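PDB 7MQ5: universal stress protein from Pseudomonas aeruginosa UCBPP-PA14, which is of unknown function but probably contributes to stress responses, as a two-lobed member of the universal stress protein family with the HUP-type alpha/beta fold. Local coordinates for residues A[53-56]-A[57-60]; A[82-85]-A[86-90]; A[257-260]-A[261-265]. All blocks are in the same frame, centred on the assembly; numbering follows the deposited sequence. Where two conformers were deposited one is given.

Interaction 1 of 3, residues A[53-56]-A[57-60]; sequences LNDL and AQEL
Asp55 and Gln58 hold out a carboxylate and an amide on the outer side of helix 50-62, two flat groups that come no nearer than 4.4 Å, from OD1 of Asp55 to OE1 of Gln58. Two acceptors at that distance make no bond, and neither group lies over the other's face: they approach through single oxygens. The Gln58 chain runs straight out from the helix, its CG anti to the backbone N (chi1 178°), and its other end, NE2, is hydrogen-bonded to Glu62 OE2 one turn on. The Glu59 chain runs back along the preceding turn, yet OD2 of Asp55 and OE1 of Glu59 stay 6.6 Å apart, so any repulsion is probably mild. It is the stem of Glu59 that touches that turn, CG lying 3.4 Å from the carbonyl O of Asp55.

Four successive i to i+4 bonds define the helix here; the straightest runs from Ala57 N to Leu53 O, 2.9 Å with an N-H...O angle of 166°. On the inner side Leu56 and Leu60 lie side by side, pointing the same way, with CG of Leu56 4.2 Å from CD1 of Leu60. Their first torsions differ: CG of Leu56 is anti to its own N, whereas CG of Leu60 sits beside its N and rests over Leu56 O at 3.4 Å.

This apolar side faces the sheet. Leu53 and Ala57 meet strand 67-72, and Leu56 and Leu60 touch Leu40 on strand 37-43 and Leu24 on helix 22-34, placing the helix as the crossover of a beta-alpha-beta unit.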
ATOM      1  N   LEU A  53      -5.742 -21.945 -13.445  1.00 14.52           N
ATOM      2  CA  LEU A  53      -4.530 -21.427 -12.759  1.00 14.24           C
ATOM      3  C   LEU A  53      -3.275 -21.966 -13.445  1.00 14.11           C
ATOM      4  O   LEU A  53      -2.310 -21.214 -13.587  1.00 14.18           O
ATOM      5  CB  LEU A  53      -4.564 -21.828 -11.284  1.00 14.73           C
ATOM      6  CG  LEU A  53      -5.441 -20.959 -10.388  1.00 16.13           C
ATOM      7  CD1 LEU A  53      -5.608 -21.608  -9.027  1.00 16.30           C
ATOM      8  CD2 LEU A  53      -4.863 -19.554 -10.260  1.00 15.96           C
ATOM      9  N   ASN A  54      -3.291 -23.244 -13.831  0.70 14.59           N
ATOM     10  CA  ASN A  54      -2.118 -23.838 -14.521  0.70 15.38           C
ATOM     11  C   ASN A  54      -1.868 -23.091 -15.837  0.70 15.32           C
ATOM     12  O   ASN A  54      -0.712 -22.755 -16.115  0.70 16.33           O
ATOM     13  CB  ASN A  54      -2.324 -25.326 -14.798  0.70 17.51           C
ATOM     14  CG  ASN A  54      -1.144 -25.952 -15.505  0.70 19.95           C
ATOM     15  OD1 ASN A  54      -0.039 -25.982 -14.963  0.70 23.06           O
ATOM     16  ND2 ASN A  54      -1.368 -26.457 -16.706  0.70 23.45           N
ATOM     17  N   ASP A  55      -2.929 -22.827 -16.603  1.00 15.93           N
ATOM     18  CA  ASP A  55      -2.776 -22.149 -17.920  1.00 17.83           C
ATOM     19  C   ASP A  55      -2.194 -20.746 -17.697  1.00 16.69           C
ATOM     20  O   ASP A  55      -1.269 -20.355 -18.425  1.00 18.05           O
ATOM     21  CB  ASP A  55      -4.107 -22.120 -18.676  1.00 22.07           C
ATOM     22  CG  ASP A  55      -4.558 -23.469 -19.223  1.00 27.50           C
ATOM     23  OD1 ASP A  55      -3.721 -24.398 -19.296  1.00 35.10           O
ATOM     24  OD2 ASP A  55      -5.746 -23.578 -19.581  1.00 36.03           O
ATOM     25  N   LEU A  56      -2.717 -20.029 -16.708  1.00 15.78           N
ATOM     26  CA  LEU A  56      -2.220 -18.666 -16.393  1.00 16.44           C
ATOM     27  C   LEU A  56      -0.742 -18.721 -15.956  1.00 15.09           C
ATOM     28  O   LEU A  56       0.065 -17.920 -16.459  1.00 15.22           O
ATOM     29  CB  LEU A  56      -3.135 -18.082 -15.314  1.00 17.60           C
ATOM     30  CG  LEU A  56      -2.840 -16.652 -14.886  1.00 18.04           C
ATOM     31  CD1 LEU A  56      -2.768 -15.722 -16.096  1.00 20.02           C
ATOM     32  CD2 LEU A  56      -3.893 -16.178 -13.894  1.00 18.29           C
ATOM     33  N   ALA A  57      -0.384 -19.652 -15.076  1.00 13.35           N
ATOM     34  CA  ALA A  57       1.025 -19.790 -14.645  1.00 14.38           C
ATOM     35  C   ALA A  57       1.929 -20.098 -15.850  1.00 14.04           C
ATOM     36  O   ALA A  57       3.010 -19.504 -15.935  1.00 14.48           O
ATOM     37  CB  ALA A  57       1.133 -20.857 -13.593  1.00 14.77           C
ATOM     38  N   GLN A  58       1.489 -20.985 -16.753  1.00 14.15           N
ATOM     39  CA  GLN A  58       2.307 -21.362 -17.941  1.00 16.78           C
ATOM     40  C   GLN A  58       2.580 -20.118 -18.792  1.00 16.59           C
ATOM     41  O   GLN A  58       3.726 -19.932 -19.225  1.00 17.67           O
ATOM     42  CB  GLN A  58       1.590 -22.419 -18.784  1.00 21.63           C
ATOM     43  CG  GLN A  58       2.338 -22.828 -20.049  1.00 30.67           C
ATOM     44  CD  GLN A  58       1.523 -23.747 -20.931  1.00 40.31           C
ATOM     45  OE1 GLN A  58       0.482 -24.269 -20.533  1.00 53.67           O
ATOM     46  NE2 GLN A  58       1.996 -23.954 -22.148  1.00 47.08           N
ATOM     47  N   GLU A  59       1.555 -19.295 -19.008  1.00 16.46           N
ATOM     48  CA  GLU A  59       1.705 -18.089 -19.859  1.00 18.49           C
ATOM     49  C   GLU A  59       2.705 -17.126 -19.208  1.00 16.59           C
ATOM     50  O   GLU A  59       3.554 -16.570 -19.914  1.00 18.41           O
ATOM     51  CB  GLU A  59       0.352 -17.408 -20.077  1.00 22.30           C
ATOM     52  CG  GLU A  59      -0.587 -18.184 -20.980  1.00 30.18           C
ATOM     53  CD  GLU A  59      -1.863 -17.446 -21.346  1.00 40.72           C
ATOM     54  OE1 GLU A  59      -2.820 -18.109 -21.806  1.00 53.21           O
ATOM     55  OE2 GLU A  59      -1.896 -16.210 -21.182  1.00 53.37           O
ATOM     56  N   LEU A  60       2.614 -16.952 -17.890  1.00 14.91           N
ATOM     57  CA  LEU A  60       3.521 -16.010 -17.189  1.00 15.20           C
ATOM     58  C   LEU A  60       4.951 -16.567 -17.184  1.00 14.25           C
ATOM     59  O   LEU A  60       5.885 -15.783 -17.340  1.00 15.07           O
ATOM     60  CB  LEU A  60       2.985 -15.779 -15.774  1.00 15.12           C
ATOM     61  CG  LEU A  60       1.675 -14.990 -15.680  1.00 16.19           C
ATOM     62  CD1 LEU A  60       1.026 -15.181 -14.319  1.00 17.08           C
ATOM     63  CD2 LEU A  60       1.909 -13.516 -15.966  1.00 19.57           C
TER

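Interaction 2 of 3, residues A[82-85]-A[86-90]; sequences IAEQ and QAEGC
Gln85 bonds both the residue after it and the chain beyond the end of helix 77-88. Its NE2 donates to Cys90 O at 2.9 Å, nearly straight at 174°, with the acceptor in the amide plane. Its OE1 accepts from Gln86 NE2, also at 2.9 Å, the two amide planes being turned 49° against each other. The bend at chi2 (-87°) brings the buried Gln85 amide back across the helix end, so both its polar atoms have partners. Gln86 is equally well supplied: NE2 also bonds Glu284 OE1 of helix 277-287, and OE1 is bonded to Ser288 OG.

Glu84 and Glu88 present like charges, their OE2 atoms 4.5 Å apart. One water donates to both, 2.7 Å from OE2 of Glu84 and 2.7 Å from OE2 of Glu88, which probably eases the repulsion. Glu84 OE2 is further held by His39 NE2 and Asn70 ND2.

The backbone closes the helix in the same region. Gln85 O accepts from Cys90 N at 3.2 Å, on a lone pair in the carbonyl plane, and more weakly from Gly89 N. Gly89 has positive phi and makes a weak, long bond to Gln86 O. The 6→1 bond, the weak 5→2 bond and the glycine together identify a Schellman motif, which turns the chain out of the helix toward strand 92-96.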
ATOM      1  N   ILE A  82      -4.342 -14.076   4.366  1.00 11.34           N
ATOM      2  CA  ILE A  82      -3.218 -13.994   5.344  1.00 11.93           C
ATOM      3  C   ILE A  82      -2.605 -15.387   5.560  1.00 11.93           C
ATOM      4  O   ILE A  82      -1.366 -15.476   5.635  1.00 12.55           O
ATOM      5  CB  ILE A  82      -3.686 -13.307   6.638  1.00 12.73           C
ATOM      6  CG1 ILE A  82      -3.998 -11.833   6.357  1.00 14.00           C
ATOM      7  CG2 ILE A  82      -2.663 -13.472   7.753  1.00 14.11           C
ATOM      8  CD1 ILE A  82      -4.711 -11.119   7.472  1.00 16.46           C
ATOM      9  N   ALA A  83      -3.417 -16.445   5.612  1.00 11.96           N
ATOM     10  CA  ALA A  83      -2.827 -17.793   5.786  1.00 12.98           C
ATOM     11  C   ALA A  83      -1.902 -18.105   4.603  1.00 12.04           C
ATOM     12  O   ALA A  83      -0.852 -18.752   4.807  1.00 12.97           O
ATOM     13  CB  ALA A  83      -3.902 -18.840   5.936  1.00 13.44           C
ATOM     14  N   GLU A  84      -2.284 -17.691   3.397  1.00 11.80           N
ATOM     15  CA  GLU A  84      -1.430 -17.972   2.216  1.00 11.31           C
ATOM     16  C   GLU A  84      -0.140 -17.145   2.295  1.00 10.97           C
ATOM     17  O   GLU A  84       0.939 -17.655   1.936  1.00 12.15           O
ATOM     18  CB  GLU A  84      -2.187 -17.695   0.920  1.00 11.62           C
ATOM     19  CG  GLU A  84      -1.598 -18.439  -0.257  1.00 11.98           C
ATOM     20  CD  GLU A  84      -1.892 -19.933  -0.258  1.00 12.86           C
ATOM     21  OE1 GLU A  84      -2.609 -20.432   0.665  1.00 14.45           O
ATOM     22  OE2 GLU A  84      -1.431 -20.594  -1.200  1.00 13.16           O
ATOM     23  N   GLN A  85      -0.244 -15.888   2.710  1.00 10.98           N
ATOM     24  CA  GLN A  85       0.955 -15.033   2.892  1.00 11.24           C
ATOM     25  C   GLN A  85       1.913 -15.705   3.885  1.00 11.61           C
ATOM     26  O   GLN A  85       3.141 -15.684   3.655  1.00 12.88           O
ATOM     27  CB  GLN A  85       0.508 -13.651   3.366  1.00 11.24           C
ATOM     28  CG  GLN A  85       1.665 -12.690   3.605  1.00 11.95           C
ATOM     29  CD  GLN A  85       2.250 -12.777   4.995  1.00 12.95           C
ATOM     30  OE1 GLN A  85       1.573 -13.119   5.964  1.00 14.75           O
ATOM     31  NE2 GLN A  85       3.517 -12.406   5.115  1.00 15.21           N
ATOM     32  N   GLN A  86       1.367 -16.279   4.954  1.00 12.42           N
ATOM     33  CA  GLN A  86       2.211 -16.950   5.971  1.00 13.98           C
ATOM     34  C   GLN A  86       2.871 -18.205   5.384  1.00 14.64           C
ATOM     35  O   GLN A  86       4.085 -18.401   5.592  1.00 17.01           O
ATOM     36  CB  GLN A  86       1.353 -17.289   7.196  1.00 14.75           C
ATOM     37  CG  GLN A  86       0.955 -16.057   7.998  1.00 14.28           C
ATOM     38  CD  GLN A  86       2.150 -15.524   8.745  1.00 16.02           C
ATOM     39  OE1 GLN A  86       2.700 -16.194   9.619  1.00 20.12           O
ATOM     40  NE2 GLN A  86       2.568 -14.320   8.398  1.00 16.66           N
ATOM     41  N   ALA A  87       2.096 -19.020   4.675  1.00 13.47           N
ATOM     42  CA  ALA A  87       2.613 -20.289   4.113  1.00 14.26           C
ATOM     43  C   ALA A  87       3.717 -20.028   3.086  1.00 14.25           C
ATOM     44  O   ALA A  87       4.719 -20.767   3.070  1.00 16.99           O
ATOM     45  CB  ALA A  87       1.488 -21.054   3.471  1.00 15.80           C
ATOM     46  N   GLU A  88       3.550 -18.998   2.261  1.00 13.21           N
ATOM     47  CA  GLU A  88       4.478 -18.732   1.135  1.00 13.50           C
ATOM     48  C   GLU A  88       5.549 -17.701   1.511  1.00 14.14           C
ATOM     49  O   GLU A  88       6.497 -17.539   0.725  1.00 17.57           O
ATOM     50  CB  GLU A  88       3.638 -18.320  -0.074  1.00 15.05           C
ATOM     51  CG  GLU A  88       2.720 -19.424  -0.559  1.00 15.88           C
ATOM     52  CD  GLU A  88       3.443 -20.615  -1.153  1.00 19.30           C
ATOM     53  OE1 GLU A  88       4.569 -20.434  -1.636  1.00 19.88           O
ATOM     54  OE2 GLU A  88       2.883 -21.716  -1.113  1.00 24.06           O
ATOM     55  N   GLY A  89       5.435 -17.066   2.674  1.00 13.90           N
ATOM     56  CA  GLY A  89       6.451 -16.079   3.094  1.00 14.80           C
ATOM     57  C   GLY A  89       6.456 -14.825   2.238  1.00 13.64           C
ATOM     58  O   GLY A  89       7.506 -14.201   2.111  1.00 16.92           O
ATOM     59  N   CYS A  90       5.309 -14.414   1.717  1.00 12.63           N
ATOM     60  CA  CYS A  90       5.278 -13.236   0.816  1.00 12.51           C
ATOM     61  C   CYS A  90       5.492 -11.932   1.591  1.00 12.18           C
ATOM     62  O   CYS A  90       5.041 -11.825   2.747  1.00 13.84           O
ATOM     63  CB  CYS A  90       3.971 -13.196   0.033  1.00 13.37           C
ATOM     64  SG  CYS A  90       3.699 -14.689  -0.959  1.00 15.76           S
TER
HETATM   65  O   HOH W   1       0.401 -22.506  -0.505  1.00 25.76           O

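Interaction 3 of 3, residues A[257-260]-A[261-265]; sequences GNTA and EVVLD
Gly257, with phi 94°, occupies the N-cap, and its carbonyl O starts the helix by taking the N-H of Glu261 at 3.0 Å; three further i to i+4 bonds follow, that from Val262 N to Asn258 O the straightest at 172°. The stem of Glu261 returns over the same carbonyl, its CG 3.2 Å from Gly257 O. From there the chain runs extended until OE2 accepts a hydrogen bond from a water that accepts one from Gly257 N, so a solvent molecule joins the cap backbone to the carboxylate one turn on.

With CG anti to the backbone N (chi1 -176°), Asn258 stands out from the first turn, and the CG2 branch of Val262 comes up to its amide, 3.8 Å from OD1. Thr259 and Val263 stand side by side, their CG2 methyls 4.1 Å apart, and CG2 of Val263 is close to Thr259 O at 3.1 Å. Both side chains touch Ile229 of helix 225-236.

Leu264 packs on Val271 and Val273 of strand 270-274, while Asp265 OD1 is hydrogen-bonded to Leu108 N and Trp113 NE1. The short helix thus lies in the crossover between strands 240-244 and 270-274. Gly257 falls where ATP-binding relatives have the last glycine of G-2X-G-9X-G(S/T), but the middle glycine is alanine and Asn258 replaces Ser/Thr, so ATP binding cannot be inferred; this start probably resembles UspE-type tandem proteins.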
ATOM      1  N   GLY A 257      -5.897   3.684  12.605  1.00 13.01           N
ATOM      2  CA  GLY A 257      -5.927   5.119  12.935  1.00 14.92           C
ATOM      3  C   GLY A 257      -6.920   5.876  12.078  1.00 15.22           C
ATOM      4  O   GLY A 257      -7.158   5.477  10.934  1.00 14.46           O
ATOM      5  N   ASN A 258      -7.390   7.018  12.572  1.00 17.06           N
ATOM      6  CA  ASN A 258      -8.429   7.776  11.832  1.00 17.96           C
ATOM      7  C   ASN A 258      -7.921   8.284  10.482  1.00 15.36           C
ATOM      8  O   ASN A 258      -8.689   8.230   9.504  1.00 15.96           O
ATOM      9  CB  ASN A 258      -8.942   8.975  12.624  1.00 21.94           C
ATOM     10  CG  ASN A 258     -10.064   9.692  11.900  1.00 24.00           C
ATOM     11  OD1 ASN A 258     -11.171   9.161  11.789  1.00 26.33           O
ATOM     12  ND2 ASN A 258      -9.792  10.893  11.408  1.00 25.22           N
ATOM     13  N   THR A 259      -6.694   8.801  10.414  1.00 14.99           N
ATOM     14  CA  THR A 259      -6.256   9.378   9.116  1.00 14.94           C
ATOM     15  C   THR A 259      -6.281   8.292   8.043  1.00 13.65           C
ATOM     16  O   THR A 259      -6.874   8.513   6.976  1.00 14.58           O
ATOM     17  CB  THR A 259      -4.870  10.033   9.203  1.00 16.15           C
ATOM     18  OG1 THR A 259      -4.985  11.148  10.090  1.00 19.14           O
ATOM     19  CG2 THR A 259      -4.346  10.503   7.863  1.00 16.17           C
ATOM     20  N   ALA A 260      -5.643   7.160   8.316  1.00 12.99           N
ATOM     21  CA  ALA A 260      -5.593   6.102   7.288  1.00 12.87           C
ATOM     22  C   ALA A 260      -7.000   5.566   7.001  1.00 13.29           C
ATOM     23  O   ALA A 260      -7.272   5.258   5.834  1.00 14.56           O
ATOM     24  CB  ALA A 260      -4.626   5.012   7.700  1.00 13.15           C
ATOM     25  N   GLU A 261      -7.871   5.481   8.012  1.00 13.03           N
ATOM     26  CA  GLU A 261      -9.251   4.983   7.760  1.00 15.39           C
ATOM     27  C   GLU A 261      -9.950   5.888   6.741  1.00 15.17           C
ATOM     28  O   GLU A 261     -10.482   5.393   5.723  1.00 16.93           O
ATOM     29  CB  GLU A 261     -10.057   4.949   9.058  1.00 18.19           C
ATOM     30  CG  GLU A 261      -9.673   3.815   9.987  1.00 20.98           C
ATOM     31  CD  GLU A 261     -10.469   3.781  11.279  1.00 28.73           C
ATOM     32  OE1 GLU A 261     -11.194   4.758  11.556  1.00 32.87           O
ATOM     33  OE2 GLU A 261     -10.369   2.776  12.001  1.00 34.99           O
ATOM     34  N   VAL A 262      -9.919   7.192   6.987  1.00 14.35           N
ATOM     35  CA  VAL A 262     -10.621   8.135   6.073  1.00 15.15           C
ATOM     36  C   VAL A 262      -9.948   8.134   4.697  1.00 14.69           C
ATOM     37  O   VAL A 262     -10.654   8.046   3.685  1.00 16.52           O
ATOM     38  CB  VAL A 262     -10.670   9.548   6.680  1.00 17.29           C
ATOM     39  CG1 VAL A 262     -11.251  10.551   5.695  1.00 19.33           C
ATOM     40  CG2 VAL A 262     -11.445   9.567   7.991  1.00 19.60           C
ATOM     41  N   VAL A 263      -8.623   8.234   4.651  1.00 13.52           N
ATOM     42  CA  VAL A 263      -7.912   8.301   3.344  1.00 13.85           C
ATOM     43  C   VAL A 263      -8.190   7.032   2.514  1.00 12.71           C
ATOM     44  O   VAL A 263      -8.458   7.137   1.305  1.00 14.12           O
ATOM     45  CB  VAL A 263      -6.412   8.547   3.606  1.00 17.54           C
ATOM     46  CG1 VAL A 263      -5.557   8.375   2.368  1.00 21.42           C
ATOM     47  CG2 VAL A 263      -6.200   9.907   4.251  1.00 17.70           C
ATOM     48  N   LEU A 264      -8.124   5.858   3.129  1.00 12.61           N
ATOM     49  CA  LEU A 264      -8.317   4.598   2.363  1.00 12.89           C
ATOM     50  C   LEU A 264      -9.722   4.505   1.767  1.00 14.15           C
ATOM     51  O   LEU A 264      -9.865   3.878   0.712  1.00 14.46           O
ATOM     52  CB  LEU A 264      -8.031   3.410   3.286  1.00 13.59           C
ATOM     53  CG  LEU A 264      -6.581   2.940   3.267  1.00 16.41           C
ATOM     54  CD1 LEU A 264      -6.207   2.189   4.543  1.00 17.69           C
ATOM     55  CD2 LEU A 264      -6.317   2.110   2.019  1.00 16.84           C
ATOM     56  N   ASP A 265     -10.707   5.107   2.425  1.00 13.32           N
ATOM     57  CA  ASP A 265     -12.116   5.079   1.955  1.00 14.68           C
ATOM     58  C   ASP A 265     -12.410   6.247   1.005  1.00 15.53           C
ATOM     59  O   ASP A 265     -13.553   6.317   0.536  1.00 17.65           O
ATOM     60  CB  ASP A 265     -13.090   5.133   3.137  1.00 16.72           C
ATOM     61  CG  ASP A 265     -13.486   3.782   3.722  1.00 20.07           C
ATOM     62  OD1 ASP A 265     -13.087   2.732   3.155  1.00 19.96           O
ATOM     63  OD2 ASP A 265     -14.201   3.788   4.741  1.00 24.59           O
TER
HETATM   64  O   HOH W   2      -8.254   2.250  13.646  1.00 21.04           O

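The three contacts come in series along the chain, each centred on one helix: inside it, at its C-terminal end, and at its N-cap respectively. Interactions 1 and 2 belong to the N-terminal half: helix 50-62 joins strands 37-43 and 67-72, and helix 77-88 leads on from 67-72 to 92-96. Their centres are 20 Å apart and their nearest atoms about 9 Å. Interaction 3 lies in the C-terminal half, 26 Å from interaction 2 and 36 Å from interaction 1 between centres, opposite the latter across the chain's centre. One mixed sheet spans both halves, which meet where strands 123-126 and 270-274 run antiparallel, consistent with a tandem of two universal stress lobes in one chain.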